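Local atomic coordinates of uncharacterized protein (Mycobacterium tuberculosis, PDB entry 4Q6U), a protein that is of unknown function but, built from a GAF-clan domain followed by two PAS-fold domains, probably acts as a triple sensor-domain protein. Residues W177-T180 with P186-I189; A120-E125 with A145-A150; P155-V160 with L253-D258. One frame throughout, in Å; residues are numbered along the deposited sequence.

Contact 1: residues W177-T180 with P186-I189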
loop_
_atom_site.group_PDB
_atom_site.type_symbol
_atom_site.label_atom_id
_atom_site.label_comp_id
_atom_site.label_asym_id
_atom_site.label_seq_id
_atom_site.Cartn_x
_atom_site.Cartn_y
_atom_site.Cartn_z
ATOM N N TRP B 177 -1.665 14.652 -1.839
ATOM C CA TRP B 177 -0.677 13.877 -2.594
ATOM C C TRP B 177 0.736 14.443 -2.505
ATOM O O TRP B 177 0.919 15.656 -2.393
ATOM C CB TRP B 177 -1.079 13.791 -4.067
ATOM C CG TRP B 177 -2.106 12.749 -4.360
ATOM C CD1 TRP B 177 -2.941 12.131 -3.467
ATOM C CD2 TRP B 177 -2.399 12.185 -5.642
ATOM N NE1 TRP B 177 -3.740 11.225 -4.124
ATOM C CE2 TRP B 177 -3.427 11.242 -5.461
ATOM C CE3 TRP B 177 -1.882 12.383 -6.928
ATOM C CZ2 TRP B 177 -3.957 10.507 -6.518
ATOM C CZ3 TRP B 177 -2.409 11.652 -7.973
ATOM C CH2 TRP B 177 -3.433 10.724 -7.762
ATOM N N ASP B 178 1.725 13.553 -2.554
ATOM C CA ASP B 178 3.131 13.941 -2.629
ATOM C C ASP B 178 3.606 14.067 -4.076
ATOM O O ASP B 178 3.427 13.145 -4.875
ATOM C CB ASP B 178 4.005 12.924 -1.905
ATOM C CG ASP B 178 3.760 12.908 -0.413
ATOM O OD1 ASP B 178 4.232 13.842 0.267
ATOM O OD2 ASP B 178 3.098 11.968 0.073
ATOM N N LEU B 179 4.222 15.197 -4.408
ATOM C CA LEU B 179 4.755 15.408 -5.755
ATOM C C LEU B 179 6.166 15.984 -5.704
ATOM O O LEU B 179 6.688 16.291 -4.633
ATOM C CB LEU B 179 3.858 16.352 -6.559
ATOM C CG LEU B 179 2.341 16.151 -6.628
ATOM C CD1 LEU B 179 1.699 17.311 -7.405
ATOM C CD2 LEU B 179 1.992 14.828 -7.282
ATOM N N THR B 180 6.777 16.149 -6.867
ATOM C CA THR B 180 8.041 16.863 -6.955
ATOM C C THR B 180 7.932 17.941 -8.038
ATOM O O THR B 180 7.548 17.653 -9.173
ATOM C CB THR B 180 9.206 15.903 -7.253
ATOM O OG1 THR B 180 9.480 15.107 -6.088
ATOM C CG2 THR B 180 10.451 16.675 -7.622
ATOM N N PRO B 186 10.507 18.393 -3.280
ATOM C CA PRO B 186 9.325 17.720 -2.731
ATOM C C PRO B 186 8.230 18.716 -2.357
ATOM O O PRO B 186 8.494 19.693 -1.658
ATOM C CB PRO B 186 9.868 17.017 -1.482
ATOM C CG PRO B 186 11.313 16.841 -1.747
ATOM C CD PRO B 186 11.728 18.050 -2.536
ATOM N N ILE B 187 7.016 18.478 -2.841
ATOM C CA ILE B 187 5.878 19.324 -2.516
ATOM C C ILE B 187 4.683 18.443 -2.181
ATOM O O ILE B 187 4.741 17.222 -2.352
ATOM C CB ILE B 187 5.500 20.265 -3.680
ATOM C CG1 ILE B 187 5.193 19.452 -4.939
ATOM C CG2 ILE B 187 6.613 21.266 -3.969
ATOM C CD1 ILE B 187 4.573 20.283 -6.038
ATOM N N ARG B 188 3.605 19.058 -1.703
ATOM C CA ARG B 188 2.353 18.340 -1.496
ATOM C C ARG B 188 1.184 19.154 -2.017
ATOM O O ARG B 188 1.212 20.386 -1.984
ATOM C CB ARG B 188 2.130 18.016 -0.018
ATOM C CG ARG B 188 3.138 17.048 0.577
ATOM C CD ARG B 188 3.079 17.043 2.095
ATOM N NE ARG B 188 1.972 16.250 2.625
ATOM C CZ ARG B 188 1.089 16.695 3.519
ATOM N NH1 ARG B 188 0.127 15.892 3.953
ATOM N NH2 ARG B 188 1.163 17.937 3.983
ATOM N N ILE B 189 0.154 18.465 -2.498
ATOM C CA ILE B 189 -1.081 19.129 -2.898
ATOM C C ILE B 189 -2.302 18.492 -2.251
ATOM O O ILE B 189 -2.326 17.295 -1.977
ATOM C CB ILE B 189 -1.281 19.111 -4.432
ATOM C CG1 ILE B 189 -1.399 17.675 -4.946
ATOM C CG2 ILE B 189 -0.124 19.816 -5.135
ATOM C CD1 ILE B 189 -1.975 17.576 -6.340
HETATM O O HOH W 1 6.177 15.674 -1.017
HETATM O O HOH W 2 2.360 13.671 2.465
#

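Contact 2: residues A120-E125 with A145-A150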
loop_
_atom_site.group_PDB
_atom_site.type_symbol
_atom_site.label_atom_id
_atom_site.label_comp_id
_atom_site.label_asym_id
_atom_site.label_seq_id
_atom_site.Cartn_x
_atom_site.Cartn_y
_atom_site.Cartn_z
ATOM N N ALA B 120 -7.746 15.783 -20.489
ATOM C CA ALA B 120 -7.749 16.704 -19.362
ATOM C C ALA B 120 -7.575 18.153 -19.815
ATOM O O ALA B 120 -6.895 18.438 -20.799
ATOM C CB ALA B 120 -6.650 16.335 -18.371
ATOM N N THR B 121 -8.196 19.061 -19.073
ATOM C CA THR B 121 -8.018 20.481 -19.279
ATOM C C THR B 121 -7.586 21.047 -17.929
ATOM O O THR B 121 -8.326 20.935 -16.943
ATOM C CB THR B 121 -9.315 21.137 -19.765
ATOM O OG1 THR B 121 -9.861 20.346 -20.826
ATOM C CG2 THR B 121 -9.068 22.578 -20.257
ATOM N N ASP B 122 -6.378 21.600 -17.866
ATOM C CA ASP B 122 -5.909 22.212 -16.616
ATOM C C ASP B 122 -5.947 23.716 -16.729
ATOM O O ASP B 122 -6.445 24.250 -17.723
ATOM C CB ASP B 122 -4.492 21.769 -16.271
ATOM C CG ASP B 122 -4.454 20.399 -15.639
ATOM O OD1 ASP B 122 -4.759 19.428 -16.355
ATOM O OD2 ASP B 122 -4.130 20.300 -14.434
ATOM N N THR B 123 -5.409 24.383 -15.710
ATOM C CA THR B 123 -5.269 25.843 -15.683
ATOM C C THR B 123 -3.839 26.184 -15.258
ATOM O O THR B 123 -3.143 25.322 -14.717
ATOM C CB THR B 123 -6.275 26.498 -14.708
ATOM O OG1 THR B 123 -6.122 25.926 -13.405
ATOM C CG2 THR B 123 -7.705 26.281 -15.179
ATOM N N PRO B 124 -3.381 27.419 -15.522
ATOM C CA PRO B 124 -2.105 27.867 -14.950
ATOM C C PRO B 124 -2.037 27.633 -13.439
ATOM O O PRO B 124 -1.010 27.199 -12.909
ATOM C CB PRO B 124 -2.092 29.367 -15.273
ATOM C CG PRO B 124 -2.848 29.452 -16.564
ATOM C CD PRO B 124 -3.927 28.400 -16.482
ATOM N N GLU B 125 -3.143 27.908 -12.759
ATOM C CA GLU B 125 -3.227 27.714 -11.320
ATOM C C GLU B 125 -3.078 26.235 -10.934
ATOM O O GLU B 125 -2.298 25.897 -10.034
ATOM C CB GLU B 125 -4.549 28.283 -10.792
ATOM C CG GLU B 125 -4.648 29.820 -10.835
ATOM C CD GLU B 125 -4.930 30.374 -12.227
ATOM O OE1 GLU B 125 -5.336 29.598 -13.124
ATOM O OE2 GLU B 125 -4.743 31.594 -12.418
ATOM N N ALA B 145 -2.176 11.009 -18.144
ATOM C CA ALA B 145 -0.846 10.659 -17.639
ATOM C C ALA B 145 0.071 11.888 -17.494
ATOM O O ALA B 145 1.168 11.781 -16.941
ATOM C CB ALA B 145 -0.180 9.589 -18.558
ATOM N N GLU B 146 -0.377 13.054 -17.971
ATOM C CA GLU B 146 0.380 14.294 -17.772
ATOM C C GLU B 146 -0.000 14.981 -16.451
ATOM O O GLU B 146 0.713 15.866 -15.969
ATOM C CB GLU B 146 0.165 15.266 -18.955
ATOM C CG GLU B 146 0.660 14.710 -20.304
ATOM C CD GLU B 146 0.480 15.675 -21.472
ATOM O OE1 GLU B 146 -0.505 15.509 -22.223
ATOM O OE2 GLU B 146 1.330 16.577 -21.660
ATOM N N ASP B 147 -1.133 14.583 -15.876
ATOM C CA ASP B 147 -1.589 15.143 -14.605
ATOM C C ASP B 147 -1.210 14.228 -13.430
ATOM O O ASP B 147 -1.086 14.677 -12.301
ATOM C CB ASP B 147 -3.103 15.372 -14.637
ATOM C CG ASP B 147 -3.488 16.612 -15.430
ATOM O OD1 ASP B 147 -2.589 17.206 -16.070
ATOM O OD2 ASP B 147 -4.681 16.991 -15.396
ATOM N N LEU B 148 -1.043 12.944 -13.705
ATOM C CA LEU B 148 -0.590 12.005 -12.683
ATOM C C LEU B 148 0.929 11.900 -12.751
ATOM O O LEU B 148 1.511 12.030 -13.826
ATOM C CB LEU B 148 -1.244 10.641 -12.889
ATOM C CG LEU B 148 -2.769 10.634 -12.763
ATOM C CD1 LEU B 148 -3.327 9.261 -13.102
ATOM C CD2 LEU B 148 -3.196 11.053 -11.360
ATOM N N PRO B 149 1.589 11.692 -11.603
ATOM C CA PRO B 149 3.041 11.553 -11.689
ATOM C C PRO B 149 3.419 10.310 -12.480
ATOM O O PRO B 149 2.597 9.399 -12.602
ATOM C CB PRO B 149 3.471 11.412 -10.227
ATOM C CG PRO B 149 2.374 12.040 -9.454
ATOM C CD PRO B 149 1.117 11.762 -10.207
ATOM N N ALA B 150 4.625 10.289 -13.032
ATOM C CA ALA B 150 5.175 9.053 -13.569
ATOM C C ALA B 150 5.778 8.294 -12.397
ATOM O O ALA B 150 6.315 8.917 -11.482
ATOM C CB ALA B 150 6.216 9.328 -14.636
#

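Contact 3: residues P155-V160 with L253-D258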
loop_
_atom_site.group_PDB
_atom_site.type_symbol
_atom_site.label_atom_id
_atom_site.label_comp_id
_atom_site.label_asym_id
_atom_site.label_seq_id
_atom_site.Cartn_x
_atom_site.Cartn_y
_atom_site.Cartn_z
ATOM N N PRO B 155 -1.908 8.084 -2.380
ATOM C CA PRO B 155 -3.113 7.547 -1.742
ATOM C C PRO B 155 -4.345 7.635 -2.622
ATOM O O PRO B 155 -4.618 8.692 -3.202
ATOM C CB PRO B 155 -3.286 8.438 -0.505
ATOM C CG PRO B 155 -1.924 8.866 -0.168
ATOM C CD PRO B 155 -1.168 8.977 -1.465
ATOM N N ASN B 156 -5.093 6.537 -2.685
ATOM C CA ASN B 156 -6.334 6.473 -3.450
ATOM C C ASN B 156 -6.168 6.722 -4.944
ATOM O O ASN B 156 -7.140 7.028 -5.635
ATOM C CB ASN B 156 -7.363 7.458 -2.872
ATOM C CG ASN B 156 -7.898 7.004 -1.528
ATOM O OD1 ASN B 156 -7.525 7.535 -0.478
ATOM N ND2 ASN B 156 -8.753 5.989 -1.552
ATOM N N GLU B 157 -4.952 6.561 -5.458
ATOM C CA GLU B 157 -4.739 6.677 -6.899
ATOM C C GLU B 157 -5.524 5.587 -7.646
ATOM O O GLU B 157 -5.937 5.778 -8.788
ATOM C CB GLU B 157 -3.244 6.605 -7.249
ATOM C CG GLU B 157 -2.943 6.916 -8.735
ATOM C CD GLU B 157 -1.538 7.458 -8.956
ATOM O OE1 GLU B 157 -0.731 7.442 -8.007
ATOM O OE2 GLU B 157 -1.235 7.907 -10.082
ATOM N N THR B 158 -5.739 4.449 -6.990
ATOM C CA THR B 158 -6.562 3.382 -7.556
ATOM C C THR B 158 -7.964 3.895 -7.888
ATOM O O THR B 158 -8.533 3.564 -8.931
ATOM C CB THR B 158 -6.671 2.175 -6.582
ATOM O OG1 THR B 158 -5.361 1.655 -6.305
ATOM C CG2 THR B 158 -7.535 1.070 -7.181
ATOM N N GLN B 159 -8.515 4.705 -6.991
ATOM C CA GLN B 159 -9.849 5.262 -7.181
ATOM C C GLN B 159 -9.870 6.299 -8.287
ATOM O O GLN B 159 -10.881 6.463 -8.963
ATOM C CB GLN B 159 -10.370 5.881 -5.884
ATOM C CG GLN B 159 -11.201 4.928 -5.055
ATOM C CD GLN B 159 -10.439 3.670 -4.717
ATOM O OE1 GLN B 159 -9.360 3.729 -4.126
ATOM N NE2 GLN B 159 -10.985 2.521 -5.105
ATOM N N VAL B 160 -8.759 7.003 -8.476
ATOM C CA VAL B 160 -8.682 7.965 -9.577
ATOM C C VAL B 160 -8.733 7.221 -10.902
ATOM O O VAL B 160 -9.489 7.575 -11.805
ATOM C CB VAL B 160 -7.399 8.819 -9.521
ATOM C CG1 VAL B 160 -7.253 9.662 -10.800
ATOM C CG2 VAL B 160 -7.394 9.706 -8.288
ATOM N N LEU B 253 -4.585 6.793 -22.521
ATOM C CA LEU B 253 -3.432 6.659 -21.634
ATOM C C LEU B 253 -3.752 7.246 -20.256
ATOM O O LEU B 253 -4.204 8.396 -20.153
ATOM C CB LEU B 253 -2.219 7.347 -22.252
ATOM C CG LEU B 253 -0.897 7.292 -21.496
ATOM C CD1 LEU B 253 -0.381 5.863 -21.383
ATOM C CD2 LEU B 253 0.113 8.180 -22.205
ATOM N N LEU B 254 -3.527 6.459 -19.204
ATOM C CA LEU B 254 -3.891 6.885 -17.846
ATOM C C LEU B 254 -2.698 7.316 -17.002
ATOM O O LEU B 254 -2.735 8.366 -16.352
ATOM C CB LEU B 254 -4.625 5.763 -17.113
ATOM C CG LEU B 254 -5.847 5.149 -17.790
ATOM C CD1 LEU B 254 -6.321 3.952 -16.988
ATOM C CD2 LEU B 254 -6.975 6.175 -17.963
ATOM N N LYS B 255 -1.647 6.501 -16.996
ATOM C CA LYS B 255 -0.513 6.744 -16.113
ATOM C C LYS B 255 0.760 6.081 -16.608
ATOM O O LYS B 255 0.726 4.942 -17.064
ATOM C CB LYS B 255 -0.812 6.233 -14.699
ATOM C CG LYS B 255 0.308 6.553 -13.713
ATOM C CD LYS B 255 0.036 6.000 -12.351
ATOM C CE LYS B 255 1.187 6.307 -11.419
ATOM N NZ LYS B 255 1.142 7.684 -10.838
ATOM N N TRP B 256 1.879 6.791 -16.506
ATOM C CA TRP B 256 3.191 6.192 -16.760
ATOM C C TRP B 256 3.720 5.568 -15.475
ATOM O O TRP B 256 3.682 6.201 -14.426
ATOM C CB TRP B 256 4.186 7.228 -17.272
ATOM C CG TRP B 256 3.890 7.692 -18.665
ATOM C CD1 TRP B 256 3.374 8.897 -19.034
ATOM C CD2 TRP B 256 4.082 6.947 -19.872
ATOM N NE1 TRP B 256 3.238 8.956 -20.406
ATOM C CE2 TRP B 256 3.657 7.763 -20.941
ATOM C CE3 TRP B 256 4.569 5.661 -20.149
ATOM C CZ2 TRP B 256 3.710 7.346 -22.265
ATOM C CZ3 TRP B 256 4.620 5.244 -21.472
ATOM C CH2 TRP B 256 4.193 6.084 -22.513
ATOM N N LEU B 257 4.211 4.333 -15.566
ATOM C CA LEU B 257 4.749 3.621 -14.398
ATOM C C LEU B 257 6.270 3.710 -14.391
ATOM O O LEU B 257 6.917 3.597 -13.360
ATOM C CB LEU B 257 4.290 2.167 -14.402
ATOM C CG LEU B 257 2.785 1.969 -14.233
ATOM C CD1 LEU B 257 2.443 0.496 -14.274
ATOM C CD2 LEU B 257 2.287 2.602 -12.933
ATOM N N ASP B 258 6.832 3.900 -15.575
ATOM C CA ASP B 258 8.225 4.275 -15.732
ATOM C C ASP B 258 8.225 5.674 -16.323
ATOM O O ASP B 258 7.206 6.353 -16.277
ATOM C CB ASP B 258 8.950 3.285 -16.641
ATOM C CG ASP B 258 8.803 1.865 -16.161
ATOM O OD1 ASP B 258 9.060 1.632 -14.962
ATOM O OD2 ASP B 258 8.415 0.988 -16.964
#

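Contact 1: residues W177-T180 with P186-I189
Leu179 packs against Ile187 and Ile189 at the loop end of a beta hairpin, strands 172-180 and 186-198, at one edge of the five-stranded antiparallel sheet of the middle PAS-fold domain. Four backbone bonds stitch the strands: Trp177 and Ile189 form one hydrogen-bonded pair, Leu179 and Ile187 the next. Within the latter, both N-H groups point at their carbonyl oxygens almost straight, yet the donors stand above the carbonyl planes by nearly 40°, off the lone pairs. The side chains of these four residues share one face of the sheet. Leu179 CB lies 3.7 Å from Ile187 CG1, while the CD1 branch of Leu179 reaches over to Ile189, 3.8 Å from its CD1 and equally close to its CG2. Ile189 sets CG1 between backbone N and carbonyl carbon (chi1 62°), which brings that atom within 4.0 Å of Trp177 CB. Beyond CB the indole leaves the hairpin partner: NE1 donates to Pro155 O and the ring lies edge-to-face with Phe191. Asp178 and Arg188, a non-hydrogen-bonded pair, stand side by side on the other face. Their charged groups stay short of a salt bridge, with planes 40° apart, and the Arg188 NH2 is held by Glu217 O. Two waters link the polar groups here. One donates to both Asp178 OD1 and Ile187 O; the second donates to Asp178 OD1 and accepts from Arg188 NE, 2.6 Å from that nitrogen.

Contact 2: residues A120-E125 with A145-A150
Asp122 and Asp147 reach each other from opposite directions, each with CG set beside its backbone N and anti to the carbonyl carbon (chi1 -80° and -77°). Their second torsions differ, and the two carboxylates end up nearly perpendicular, with 85° between their planes. Asp122 OD1 does the touching: it stands 2.6 Å from Asp147 OD2 and 3.1 Å from Asp147 OD1, opposite the outer end of that carboxylate. The second of these distances joins two acceptors without a hydrogen bond. The first is so short that one of the two acids probably holds a proton and gives it to the other, although the positions of the oxygens do not say which.

Other groups hold the pair in place. Arg142 NE makes salt bridges to both Asp122 OD1 and Asp147 OD1, and its charge would probably stabilise whatever negative charge the pair retains. Asp147 OD2 also accepts from the indole NE1 of Trp113 on strand 109-114, and Asp122 OD2 bonds to Ser126 OG, in the first turn of the helix that follows. Beside the polar pair, the methyl of Ala120 lies 3.6 Å from Asp147 OD2, the only other side-chain approach between the segments. Ala120 belongs to the edge strand 119-121; Asp122 follows directly, ahead of the helix whose N-cap is Thr123, its OG1 capping Ser126 N.

What results is a largely buried carboxylate pair bridged by an arginine, joining the strand-to-helix turn after edge strand 119-121 to the long loop that precedes helix 157-165 in the middle domain, a PAS-clan fold.

Contact 3: residues P155-V160 with L253-D258
Glu157 and Lys255 meet at a single tight point, their side chains crossing at about a right angle. Lys255 NZ donates to Glu157 OE2 over a short 2.5 Å in a salt bridge, approaching on the syn side of the oxygen and 27° out of the carboxylate plane. The bend at the last lysine torsion (chi4 82°) turns NZ onto OE2, while the extended chain before it carries Lys255 CD and CE alongside the same Glu157 oxygen, each at 3.2 Å. The ammonium is further gripped by Pro149 O and Glu152 O, and Glu157 OE1 accepts from Asn154 N, fixing the carboxylate from its other oxygen.

Around this buried ion pair the two segments stay well apart: the nearest CA atoms, those of Glu157 and Lys255, are 10.1 Å from each other. Pro155, outside the pair, is exposed; next to it Asn156 N bonds to Asp226 OD2 of the second subunit, whose Leu228 packs on Glu157.

Lys255 belongs with Leu254 to a classic beta bulge facing Leu245, and its bond to the first turn of helix 157-165 is an interdomain salt bridge between the middle and C-terminal PAS-fold domains.

Contacts 1 and 2 lie wholly within the middle domain and reach the same five-stranded sheet, whose outermost strands are 119-121 and 172-180; contact 3 ties that domain to edge strand 253-256 of the C-terminal sheet. Their centres are 12 to 15 Å apart. Along the chain contact 2 closes before the other two open, and contact 1 is nested within the loop closed by contact 3. Loop 145-150 runs between them, packing Leu148 and Pro149 against Trp177 and Leu179 and also meeting strand 253-256. Trp177 touches helix 157-165 as well. Loop 145-150 and helix 157-165 thus lie between the middle sheet and the C-terminal domain and touch both.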